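Long-range contacts in glycoside hydrolase family 16 protein (Bacteroides ovatus, PDB 7KR6), which probably acts as an endo-glucanase that hydrolyses mixed-linkage beta-glucans, and here carries a fluorinated sugar label attached covalently in its active site: residues R98-Y109 and F228-N237; T121-M132 and G143-G151. The protein carries 1 engineered substitution. All coordinates share one frame; numbering follows the deposited sequence.

Contacts 1 and 2 are antiparallel strand pairings in the beta-sandwich (jelly-roll) fold of family 16, with centres about 15 Å apart. Strands 232-240 and 125-133 are neighbours in the sheet, so the two ladders share a seam, tied by probable hydrogen bonds from Leu235 N to Trp130 O and from Trp130 NE1 to Asn237 OD1. Contact 2 lies near the centre of the chain and is wholly buried; its chemistry is apolar on one face and sugar-directed on the other. Contact 1, farther out, is only partly buried: aliphatic and aromatic residues line its inner face, a loop interrupting the strand is held by Ser101 OG, an Asx turn and a lysine over Tyr233, and it reaches the glycan through Arg98, with Asn237 also close to the fluorosugar.

Contact 1 (R98-Y109 and F228-N237); sequences RINSKGKKSFKY and FHDNFYILFN. With BGC (beta-D-glucopyranose), chain C.
Ser101 OG is gripped twice: it accepts a nearly straight bond from Ile234 N (3.0 Å, N-H...O 167°) and donates to Lys105 O at 2.7 Å, on a lone pair. With OG between the backbone N and the carbonyl carbon (chi1 71°), the hydroxyl stands in for a backbone carbonyl where strand 93-107 breaks. Ser101 N still bonds Ile234 O, and antiparallel hydrogen-bonded pairs flank the break, Ile99 with Phe236 and Phe107 with Phe232, each through two reciprocal backbone bonds. Asn100 OD1 closes an Asx turn by accepting from Lys102 N (2.9 Å). The loop so shaped places Lys102 CB over the centre of the Tyr233 ring, 3.6 Å from the centroid and almost on the ring normal, a clear CH-pi contact.

Beyond Phe107, Tyr109 OH and His229 ND1 share a 2.6 Å hydrogen bond whose donor is not settled, each at the rim of the other's ring, with the planes turned by 79°. The extended Lys108 chain lets NZ hydrogen-bond His229 O at 3.0 Å, from well above the carbonyl plane. At the other end, Arg98 CG lies alongside Asn237 CB (3.8 Å), and its guanidinium edge meets the bound glucose: NH2 donates to BGC O6 at 3.1 Å. A salt bridge from NE to Glu53 gives the same group a second hold.

Strand 232-240 lies between strands 93-107 and 125-133, the latter joined by backbone bonds of Tyr233 with Met132 and Leu235 with Trp130; Phe107, Ile234 and Phe236 face inward, onto strands 112-117 and 261-271.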
loop_
_atom_site.group_PDB
_atom_site.type_symbol
_atom_site.label_atom_id
_atom_site.label_comp_id
_atom_site.label_asym_id
_atom_site.label_seq_id
_atom_site.Cartn_x
_atom_site.Cartn_y
_atom_site.Cartn_z
ATOM N N ARG A 98 -10.589 19.102 10.324
ATOM C CA ARG A 98 -10.267 18.877 8.901
ATOM C C ARG A 98 -10.720 20.122 8.146
ATOM O O ARG A 98 -11.877 20.557 8.378
ATOM C CB ARG A 98 -11.034 17.666 8.368
ATOM C CG ARG A 98 -10.932 17.458 6.859
ATOM C CD ARG A 98 -11.270 16.054 6.469
ATOM N NE ARG A 98 -11.613 15.902 5.058
ATOM C CZ ARG A 98 -11.663 14.751 4.428
ATOM N NH1 ARG A 98 -11.296 13.642 5.025
ATOM N NH2 ARG A 98 -12.089 14.690 3.166
ATOM N N ILE A 99 -9.877 20.638 7.271
ATOM C CA ILE A 99 -10.261 21.772 6.387
ATOM C C ILE A 99 -9.932 21.440 4.942
ATOM O O ILE A 99 -8.990 20.671 4.643
ATOM C CB ILE A 99 -9.566 23.065 6.830
ATOM C CG1 ILE A 99 -8.071 23.032 6.550
ATOM C CG2 ILE A 99 -9.894 23.395 8.265
ATOM C CD1 ILE A 99 -7.305 24.289 6.916
ATOM N N ASN A 100 -10.584 22.177 4.044
ATOM C CA ASN A 100 -10.239 22.114 2.625
ATOM C C ASN A 100 -10.423 23.488 1.990
ATOM O O ASN A 100 -11.189 24.285 2.535
ATOM C CB ASN A 100 -11.110 21.073 1.918
ATOM C CG ASN A 100 -12.582 21.444 1.809
ATOM O OD1 ASN A 100 -12.928 22.270 0.953
ATOM N ND2 ASN A 100 -13.436 20.910 2.677
ATOM N N SER A 101 -9.900 23.649 0.789
ATOM C CA SER A 101 -10.030 24.880 -0.016
ATOM C C SER A 101 -10.863 24.637 -1.282
ATOM O O SER A 101 -10.731 25.477 -2.219
ATOM C CB SER A 101 -8.671 25.482 -0.281
ATOM O OG SER A 101 -7.895 24.716 -1.195
ATOM N N LYS A 102 -11.721 23.631 -1.303
ATOM C CA LYS A 102 -12.547 23.309 -2.506
ATOM C C LYS A 102 -13.409 24.517 -2.866
ATOM O O LYS A 102 -14.073 25.108 -1.951
ATOM C CB LYS A 102 -13.480 22.132 -2.273
ATOM C CG LYS A 102 -14.162 21.603 -3.514
ATOM C CD LYS A 102 -15.016 20.441 -3.208
ATOM C CE LYS A 102 -15.504 19.720 -4.443
ATOM N NZ LYS A 102 -16.169 20.680 -5.336
ATOM N N GLY A 103 -13.388 24.859 -4.150
ATOM C CA GLY A 103 -14.223 25.978 -4.640
ATOM C C GLY A 103 -13.664 27.338 -4.238
ATOM O O GLY A 103 -14.352 28.364 -4.532
ATOM N N LYS A 104 -12.524 27.418 -3.550
ATOM C CA LYS A 104 -11.950 28.675 -3.001
ATOM C C LYS A 104 -10.501 28.876 -3.450
ATOM O O LYS A 104 -10.095 30.015 -3.782
ATOM C CB LYS A 104 -12.100 28.732 -1.477
ATOM C CG LYS A 104 -13.523 28.638 -0.961
ATOM C CD LYS A 104 -13.647 28.703 0.574
ATOM C CE LYS A 104 -15.101 28.726 1.051
ATOM N NZ LYS A 104 -15.204 28.672 2.518
ATOM N N LYS A 105 -9.649 27.846 -3.391
ATOM C CA LYS A 105 -8.247 28.004 -3.804
ATOM C C LYS A 105 -7.836 26.686 -4.444
ATOM O O LYS A 105 -7.763 25.642 -3.737
ATOM C CB LYS A 105 -7.344 28.326 -2.622
ATOM C CG LYS A 105 -5.935 28.744 -2.972
ATOM C CD LYS A 105 -5.803 30.039 -3.770
ATOM C CE LYS A 105 -6.730 31.119 -3.248
ATOM N NZ LYS A 105 -6.412 32.456 -3.809
ATOM N N SER A 106 -7.509 26.734 -5.710
ATOM C CA SER A 106 -7.059 25.536 -6.452
ATOM C C SER A 106 -6.010 25.950 -7.478
ATOM O O SER A 106 -5.880 27.146 -7.764
ATOM C CB SER A 106 -8.189 24.792 -7.053
ATOM O OG SER A 106 -8.825 25.542 -8.102
ATOM N N PHE A 107 -5.201 25.005 -7.908
ATOM C CA PHE A 107 -4.038 25.314 -8.759
ATOM C C PHE A 107 -3.619 24.061 -9.527
ATOM O O PHE A 107 -4.069 22.980 -9.204
ATOM C CB PHE A 107 -2.900 25.863 -7.924
ATOM C CG PHE A 107 -2.281 24.817 -7.028
ATOM C CD1 PHE A 107 -2.920 24.472 -5.841
ATOM C CD2 PHE A 107 -1.086 24.202 -7.360
ATOM C CE1 PHE A 107 -2.388 23.475 -5.028
ATOM C CE2 PHE A 107 -0.530 23.253 -6.513
ATOM C CZ PHE A 107 -1.186 22.897 -5.358
ATOM N N LYS A 108 -2.751 24.257 -10.509
ATOM C CA LYS A 108 -2.275 23.190 -11.414
ATOM C C LYS A 108 -0.816 23.485 -11.704
ATOM O O LYS A 108 -0.473 24.666 -12.018
ATOM C CB LYS A 108 -3.150 23.216 -12.681
ATOM C CG LYS A 108 -2.667 22.416 -13.866
ATOM C CD LYS A 108 -3.487 22.598 -15.138
ATOM C CE LYS A 108 -2.926 21.736 -16.252
ATOM N NZ LYS A 108 -3.780 21.734 -17.461
ATOM N N TYR A 109 0.032 22.463 -11.664
ATOM C CA TYR A 109 1.439 22.535 -12.097
ATOM C C TYR A 109 2.190 23.663 -11.377
ATOM O O TYR A 109 2.889 24.469 -12.052
ATOM C CB TYR A 109 1.512 22.720 -13.624
ATOM C CG TYR A 109 0.981 21.631 -14.518
ATOM C CD1 TYR A 109 0.677 20.334 -14.097
ATOM C CD2 TYR A 109 0.822 21.891 -15.872
ATOM C CE1 TYR A 109 0.187 19.362 -14.967
ATOM C CE2 TYR A 109 0.360 20.925 -16.750
ATOM C CZ TYR A 109 0.011 19.663 -16.309
ATOM O OH TYR A 109 -0.462 18.734 -17.205
ATOM N N PHE A 228 -4.332 13.890 -13.138
ATOM C CA PHE A 228 -3.452 14.853 -12.428
ATOM C C PHE A 228 -3.015 16.022 -13.287
ATOM O O PHE A 228 -1.886 16.497 -13.194
ATOM C CB PHE A 228 -2.282 14.065 -11.827
ATOM C CG PHE A 228 -2.791 13.035 -10.849
ATOM C CD1 PHE A 228 -3.181 13.417 -9.570
ATOM C CD2 PHE A 228 -2.934 11.705 -11.226
ATOM C CE1 PHE A 228 -3.712 12.474 -8.694
ATOM C CE2 PHE A 228 -3.495 10.786 -10.354
ATOM C CZ PHE A 228 -3.864 11.170 -9.081
ATOM N N HIS A 229 -3.979 16.581 -14.051
ATOM C CA HIS A 229 -3.692 17.618 -15.079
ATOM C C HIS A 229 -4.778 18.703 -15.088
ATOM O O HIS A 229 -4.969 19.356 -16.154
ATOM C CB HIS A 229 -3.494 16.979 -16.445
ATOM C CG HIS A 229 -2.384 15.986 -16.423
ATOM N ND1 HIS A 229 -1.050 16.336 -16.482
ATOM C CD2 HIS A 229 -2.435 14.654 -16.283
ATOM C CE1 HIS A 229 -0.325 15.233 -16.381
ATOM N NE2 HIS A 229 -1.150 14.188 -16.281
ATOM N N ASP A 230 -5.404 18.927 -13.941
ATOM C CA ASP A 230 -6.463 19.944 -13.762
ATOM C C ASP A 230 -6.258 20.542 -12.374
ATOM O O ASP A 230 -5.465 19.986 -11.625
ATOM C CB ASP A 230 -7.835 19.306 -13.989
ATOM C CG ASP A 230 -8.089 18.935 -15.450
ATOM O OD1 ASP A 230 -8.287 19.862 -16.288
ATOM O OD2 ASP A 230 -8.118 17.735 -15.764
ATOM N N ASN A 231 -6.955 21.619 -12.038
ATOM C CA ASN A 231 -6.870 22.235 -10.710
ATOM C C ASN A 231 -7.173 21.219 -9.608
ATOM O O ASN A 231 -8.185 20.464 -9.676
ATOM C CB ASN A 231 -7.822 23.408 -10.577
ATOM C CG ASN A 231 -7.432 24.565 -11.465
ATOM O OD1 ASN A 231 -6.294 24.688 -11.907
ATOM N ND2 ASN A 231 -8.423 25.402 -11.760
ATOM N N PHE A 232 -6.374 21.327 -8.546
ATOM C CA PHE A 232 -6.568 20.585 -7.274
ATOM C C PHE A 232 -6.642 21.601 -6.146
ATOM O O PHE A 232 -5.880 22.572 -6.179
ATOM C CB PHE A 232 -5.410 19.607 -7.063
ATOM C CG PHE A 232 -5.554 18.244 -7.682
ATOM C CD1 PHE A 232 -5.682 18.084 -9.058
ATOM C CD2 PHE A 232 -5.510 17.093 -6.907
ATOM C CE1 PHE A 232 -5.784 16.815 -9.625
ATOM C CE2 PHE A 232 -5.646 15.841 -7.479
ATOM C CZ PHE A 232 -5.733 15.690 -8.835
ATOM N N TYR A 233 -7.486 21.335 -5.155
ATOM C CA TYR A 233 -7.528 22.084 -3.883
ATOM C C TYR A 233 -6.825 21.304 -2.762
ATOM O O TYR A 233 -6.383 20.159 -2.965
ATOM C CB TYR A 233 -8.976 22.351 -3.508
ATOM C CG TYR A 233 -9.835 21.146 -3.237
ATOM C CD1 TYR A 233 -9.903 20.565 -1.963
ATOM C CD2 TYR A 233 -10.596 20.557 -4.219
ATOM C CE1 TYR A 233 -10.729 19.488 -1.685
ATOM C CE2 TYR A 233 -11.424 19.485 -3.952
ATOM C CZ TYR A 233 -11.475 18.917 -2.685
ATOM O OH TYR A 233 -12.295 17.876 -2.415
ATOM N N ILE A 234 -6.698 21.979 -1.642
ATOM C CA ILE A 234 -5.799 21.560 -0.525
ATOM C C ILE A 234 -6.637 21.094 0.638
ATOM O O ILE A 234 -7.698 21.689 0.936
ATOM C CB ILE A 234 -4.856 22.710 -0.139
ATOM C CG1 ILE A 234 -4.067 23.239 -1.324
ATOM C CG2 ILE A 234 -3.924 22.301 0.998
ATOM C CD1 ILE A 234 -3.544 24.662 -1.165
ATOM N N LEU A 235 -6.152 20.052 1.313
ATOM C CA LEU A 235 -6.750 19.571 2.557
ATOM C C LEU A 235 -5.677 19.344 3.607
ATOM O O LEU A 235 -4.527 18.999 3.257
ATOM C CB LEU A 235 -7.515 18.258 2.399
ATOM C CG LEU A 235 -8.602 18.242 1.328
ATOM C CD1 LEU A 235 -8.086 17.635 0.043
ATOM C CD2 LEU A 235 -9.796 17.496 1.831
ATOM N N PHE A 236 -6.089 19.574 4.861
ATOM C CA PHE A 236 -5.324 19.165 6.078
ATOM C C PHE A 236 -6.285 18.493 7.036
ATOM O O PHE A 236 -7.416 18.964 7.230
ATOM C CB PHE A 236 -4.687 20.346 6.814
ATOM C CG PHE A 236 -3.640 21.128 6.058
ATOM C CD1 PHE A 236 -2.314 20.747 5.998
ATOM C CD2 PHE A 236 -4.013 22.313 5.438
ATOM C CE1 PHE A 236 -1.372 21.531 5.341
ATOM C CE2 PHE A 236 -3.093 23.055 4.721
ATOM C CZ PHE A 236 -1.771 22.672 4.681
ATOM N N ASN A 237 -5.838 17.431 7.703
ATOM C CA ASN A 237 -6.732 16.787 8.708
ATOM C C ASN A 237 -5.889 16.004 9.691
ATOM O O ASN A 237 -4.722 15.664 9.370
ATOM C CB ASN A 237 -7.749 15.838 8.084
ATOM C CG ASN A 237 -7.081 14.614 7.508
ATOM O OD1 ASN A 237 -6.308 14.711 6.531
ATOM N ND2 ASN A 237 -7.143 13.509 8.252
HETATM C C2 BGC C . -11.402 7.531 1.311
HETATM C C3 BGC C . -12.649 7.827 0.438
HETATM C C4 BGC C . -13.089 9.272 0.525
HETATM C C5 BGC C . -11.933 10.245 0.217
HETATM C C6 BGC C . -12.262 11.708 0.379
HETATM C C1 BGC C . -10.391 8.585 0.948
HETATM O O2 BGC C . -10.911 6.233 1.159
HETATM O O3 BGC C . -13.641 6.897 0.885
HETATM O O4 BGC C . -14.192 9.485 -0.399
HETATM O O5 BGC C . -10.833 9.921 1.125
HETATM O O6 BGC C . -12.682 11.992 1.737
#

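Contact 2 (T121-M132 and G143-G151); sequences TNGGLWPAFWMM and GEIDIMAMG. Engineered in segment 143-151: Ala149 (natural residue Glu). With G2F (2-deoxy-2-fluoro-alpha-D-glucopyranose), chain B.
Trp130 and Glu144 meet around the trapped sugar. Glu144 OE1 is covalently bonded to G2F C1 at 1.4 Å, as expected of the catalytic nucleophile in a glycosyl-enzyme intermediate. OE1 also lies 3.4 Å from Trp130 CE3. With CG between the backbone N and the carbonyl carbon (chi1 55°), the indole lays one face against the sugar, G2F C6 standing 3.4 Å above its plane and over its centre.

Among polar links, a water accepts from Trp126 NE1 (3.0 Å) and donates to Asp146 OD2 (2.7 Å); it also bonds G2F O6, so it joins both strands to the sugar.

The backbone bonds reveal a classic beta bulge. Phe129 exchanges two bonds with Met148, and its carbonyl takes a weak third from Ile147 N (128° at H). Ile147 is the extra residue. It puts position 149 (engineered Ala, natural Glu) on the face that Glu144 and Asp146 already share; this matches the family's E-x-D-x-x-E motif, whose last glutamate is generally the acid/base.

Apolar contacts lie mostly on the other face. Ile147 CD1 makes a CH-pi contact over the Phe129 ring, 3.8 Å from the centroid and 16° off the normal, and is 3.9 Å from Met131 SD. Met131 CE runs beside Ile145 CD1 at 4.0 Å. On the sugar side, Ala149 CB meets the Trp126 ring at its edge.

This hairpin lies between strands 232-240 and 164-171; Phe129 and Met148 rest on strands 112-117 and 197-203, Met131 on the latter, and the opposite face lines the glycan cleft.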
loop_
_atom_site.group_PDB
_atom_site.type_symbol
_atom_site.label_atom_id
_atom_site.label_comp_id
_atom_site.label_asym_id
_atom_site.label_seq_id
_atom_site.Cartn_x
_atom_site.Cartn_y
_atom_site.Cartn_z
ATOM N N THR A 121 2.386 10.066 16.656
ATOM C CA THR A 121 1.220 9.381 16.061
ATOM C C THR A 121 1.019 7.998 16.669
ATOM O O THR A 121 -0.113 7.451 16.520
ATOM C CB THR A 121 1.355 9.274 14.539
ATOM O OG1 THR A 121 2.577 8.615 14.157
ATOM C CG2 THR A 121 1.258 10.640 13.910
ATOM N N ASN A 122 2.071 7.424 17.268
ATOM C CA ASN A 122 2.041 6.019 17.752
ATOM C C ASN A 122 0.697 5.723 18.438
ATOM O O ASN A 122 0.308 6.473 19.359
ATOM C CB ASN A 122 3.245 5.654 18.649
ATOM C CG ASN A 122 3.483 4.147 18.625
ATOM O OD1 ASN A 122 2.575 3.392 18.850
ATOM N ND2 ASN A 122 4.608 3.689 18.098
ATOM N N GLY A 123 0.001 4.668 18.003
ATOM C CA GLY A 123 -1.260 4.231 18.642
ATOM C C GLY A 123 -2.505 4.796 18.005
ATOM O O GLY A 123 -3.586 4.722 18.602
ATOM N N GLY A 124 -2.398 5.305 16.775
ATOM C CA GLY A 124 -3.596 5.514 15.957
ATOM C C GLY A 124 -3.825 6.921 15.414
ATOM O O GLY A 124 -4.822 7.065 14.675
ATOM N N LEU A 125 -2.960 7.892 15.651
ATOM C CA LEU A 125 -3.180 9.231 15.014
ATOM C C LEU A 125 -2.758 9.159 13.544
ATOM O O LEU A 125 -1.792 8.428 13.197
ATOM C CB LEU A 125 -2.433 10.310 15.771
ATOM C CG LEU A 125 -2.727 10.464 17.272
ATOM C CD1 LEU A 125 -1.989 11.680 17.813
ATOM C CD2 LEU A 125 -4.215 10.590 17.494
ATOM N N TRP A 126 -3.493 9.869 12.679
ATOM C CA TRP A 126 -3.297 9.820 11.221
ATOM C C TRP A 126 -3.424 11.221 10.651
ATOM O O TRP A 126 -4.467 11.590 10.048
ATOM C CB TRP A 126 -4.306 8.825 10.656
ATOM C CG TRP A 126 -4.306 8.646 9.179
ATOM C CD1 TRP A 126 -3.372 9.032 8.256
ATOM C CD2 TRP A 126 -5.332 7.960 8.452
ATOM N NE1 TRP A 126 -3.774 8.666 6.996
ATOM C CE2 TRP A 126 -4.977 8.018 7.093
ATOM C CE3 TRP A 126 -6.558 7.380 8.813
ATOM C CZ2 TRP A 126 -5.785 7.475 6.101
ATOM C CZ3 TRP A 126 -7.349 6.832 7.833
ATOM C CH2 TRP A 126 -6.961 6.877 6.504
ATOM N N PRO A 127 -2.367 12.028 10.795
ATOM C CA PRO A 127 -2.320 13.350 10.147
ATOM C C PRO A 127 -2.038 13.221 8.659
ATOM O O PRO A 127 -1.312 12.298 8.257
ATOM C CB PRO A 127 -1.096 14.004 10.760
ATOM C CG PRO A 127 -0.193 12.817 11.157
ATOM C CD PRO A 127 -1.168 11.755 11.612
ATOM N N ALA A 128 -2.553 14.173 7.869
ATOM C CA ALA A 128 -2.290 14.176 6.417
ATOM C C ALA A 128 -2.354 15.609 5.859
ATOM O O ALA A 128 -3.062 16.502 6.415
ATOM C CB ALA A 128 -3.245 13.248 5.710
ATOM N N PHE A 129 -1.580 15.807 4.818
ATOM C CA PHE A 129 -1.527 17.013 3.975
ATOM C C PHE A 129 -1.732 16.509 2.558
ATOM O O PHE A 129 -0.882 15.711 2.093
ATOM C CB PHE A 129 -0.170 17.688 4.186
ATOM C CG PHE A 129 0.189 18.789 3.219
ATOM C CD1 PHE A 129 -0.778 19.657 2.699
ATOM C CD2 PHE A 129 1.500 18.968 2.840
ATOM C CE1 PHE A 129 -0.399 20.675 1.837
ATOM C CE2 PHE A 129 1.890 19.995 1.994
ATOM C CZ PHE A 129 0.921 20.846 1.490
ATOM N N TRP A 130 -2.801 16.935 1.903
ATOM C CA TRP A 130 -3.207 16.277 0.650
ATOM C C TRP A 130 -4.054 17.201 -0.225
ATOM O O TRP A 130 -4.279 18.336 0.143
ATOM C CB TRP A 130 -3.899 14.970 1.014
ATOM C CG TRP A 130 -5.061 15.026 1.954
ATOM C CD1 TRP A 130 -5.061 15.353 3.279
ATOM C CD2 TRP A 130 -6.369 14.513 1.683
ATOM N NE1 TRP A 130 -6.293 15.133 3.821
ATOM C CE2 TRP A 130 -7.111 14.624 2.865
ATOM C CE3 TRP A 130 -6.988 13.975 0.547
ATOM C CZ2 TRP A 130 -8.414 14.155 2.959
ATOM C CZ3 TRP A 130 -8.278 13.535 0.651
ATOM C CH2 TRP A 130 -8.982 13.627 1.831
ATOM N N MET A 131 -4.408 16.701 -1.402
ATOM C CA MET A 131 -5.081 17.513 -2.434
ATOM C C MET A 131 -6.095 16.632 -3.141
ATOM O O MET A 131 -5.843 15.410 -3.286
ATOM C CB MET A 131 -4.058 18.062 -3.431
ATOM C CG MET A 131 -3.076 19.019 -2.841
ATOM S SD MET A 131 -1.667 19.312 -3.923
ATOM C CE MET A 131 -2.349 19.604 -5.564
ATOM N N MET A 132 -7.208 17.220 -3.585
ATOM C CA MET A 132 -8.124 16.505 -4.511
ATOM C C MET A 132 -8.508 17.431 -5.649
ATOM O O MET A 132 -8.401 18.647 -5.502
ATOM C CB MET A 132 -9.401 15.998 -3.845
ATOM C CG MET A 132 -9.185 14.787 -2.920
ATOM S SD MET A 132 -10.669 14.010 -2.274
ATOM C CE MET A 132 -11.096 15.086 -0.925
ATOM N N GLY A 143 -9.510 12.522 -8.385
ATOM C CA GLY A 143 -8.059 12.415 -8.177
ATOM C C GLY A 143 -7.700 12.829 -6.762
ATOM O O GLY A 143 -8.350 13.708 -6.170
ATOM N N GLU A 144 -6.697 12.173 -6.189
ATOM C CA GLU A 144 -6.213 12.501 -4.849
ATOM C C GLU A 144 -4.683 12.382 -4.855
ATOM O O GLU A 144 -4.134 11.356 -5.390
ATOM C CB GLU A 144 -6.797 11.565 -3.802
ATOM C CG GLU A 144 -6.697 12.060 -2.385
ATOM C CD GLU A 144 -5.955 11.138 -1.441
ATOM O OE1 GLU A 144 -6.559 10.732 -0.421
ATOM O OE2 GLU A 144 -4.800 10.757 -1.771
ATOM N N ILE A 145 -4.028 13.389 -4.307
ATOM C CA ILE A 145 -2.564 13.366 -4.032
ATOM C C ILE A 145 -2.405 13.440 -2.528
ATOM O O ILE A 145 -2.805 14.436 -1.934
ATOM C CB ILE A 145 -1.795 14.497 -4.718
ATOM C CG1 ILE A 145 -2.102 14.581 -6.211
ATOM C CG2 ILE A 145 -0.328 14.301 -4.445
ATOM C CD1 ILE A 145 -1.595 15.849 -6.822
ATOM N N ASP A 146 -1.874 12.374 -1.945
ATOM C CA ASP A 146 -1.533 12.336 -0.515
ATOM C C ASP A 146 -0.070 12.733 -0.435
ATOM O O ASP A 146 0.783 11.891 -0.645
ATOM C CB ASP A 146 -1.924 11.011 0.091
ATOM C CG ASP A 146 -1.824 10.958 1.578
ATOM O OD1 ASP A 146 -1.737 12.052 2.211
ATOM O OD2 ASP A 146 -1.967 9.769 2.064
ATOM N N ILE A 147 0.194 14.007 -0.129
ATOM C CA ILE A 147 1.580 14.528 -0.152
ATOM C C ILE A 147 2.337 13.865 1.011
ATOM O O ILE A 147 3.436 13.327 0.816
ATOM C CB ILE A 147 1.636 16.060 -0.060
ATOM C CG1 ILE A 147 0.965 16.726 -1.260
ATOM C CG2 ILE A 147 3.072 16.523 0.090
ATOM C CD1 ILE A 147 0.746 18.191 -1.086
ATOM N N MET A 148 1.720 13.904 2.170
ATOM C CA MET A 148 2.315 13.278 3.370
ATOM C C MET A 148 1.177 12.755 4.226
ATOM O O MET A 148 0.185 13.435 4.423
ATOM C CB MET A 148 3.137 14.324 4.133
ATOM C CG MET A 148 3.663 13.922 5.532
ATOM S SD MET A 148 2.454 13.969 6.869
ATOM C CE MET A 148 2.211 15.733 7.090
ATOM N N ALA A 149 1.375 11.557 4.757
ATOM C CA ALA A 149 0.597 11.010 5.864
ATOM C C ALA A 149 1.569 10.285 6.778
ATOM O O ALA A 149 2.546 9.715 6.287
ATOM C CB ALA A 149 -0.456 10.084 5.375
ATOM N N MET A 150 1.303 10.347 8.068
ATOM C CA MET A 150 2.026 9.469 9.038
ATOM C C MET A 150 0.985 8.695 9.822
ATOM O O MET A 150 -0.219 9.014 9.790
ATOM C CB MET A 150 2.919 10.289 9.963
ATOM C CG MET A 150 3.973 11.031 9.199
ATOM S SD MET A 150 5.289 11.746 10.180
ATOM C CE MET A 150 6.305 10.287 10.424
ATOM N N GLY A 151 1.430 7.648 10.510
ATOM C CA GLY A 151 0.503 6.874 11.358
ATOM C C GLY A 151 0.242 5.477 10.822
ATOM O O GLY A 151 -0.610 4.773 11.398
HETATM C C1 G2F B . -6.020 9.739 0.448
HETATM C C2 G2F B . -7.146 8.801 0.719
HETATM C C3 G2F B . -8.206 9.437 1.595
HETATM C C4 G2F B . -7.549 9.852 2.888
HETATM C C5 G2F B . -6.436 10.880 2.513
HETATM C C6 G2F B . -5.685 11.520 3.657
HETATM O O3 G2F B . -9.282 8.530 1.804
HETATM O O4 G2F B . -8.589 10.416 3.762
HETATM O O5 G2F B . -5.446 10.310 1.634
HETATM O O6 G2F B . -5.194 10.477 4.579
HETATM F F2 G2F B . -7.635 8.304 -0.527
HETATM O O HOH W 1 -1.061 5.800 14.006
HETATM O O HOH W 2 -3.187 8.555 4.090
#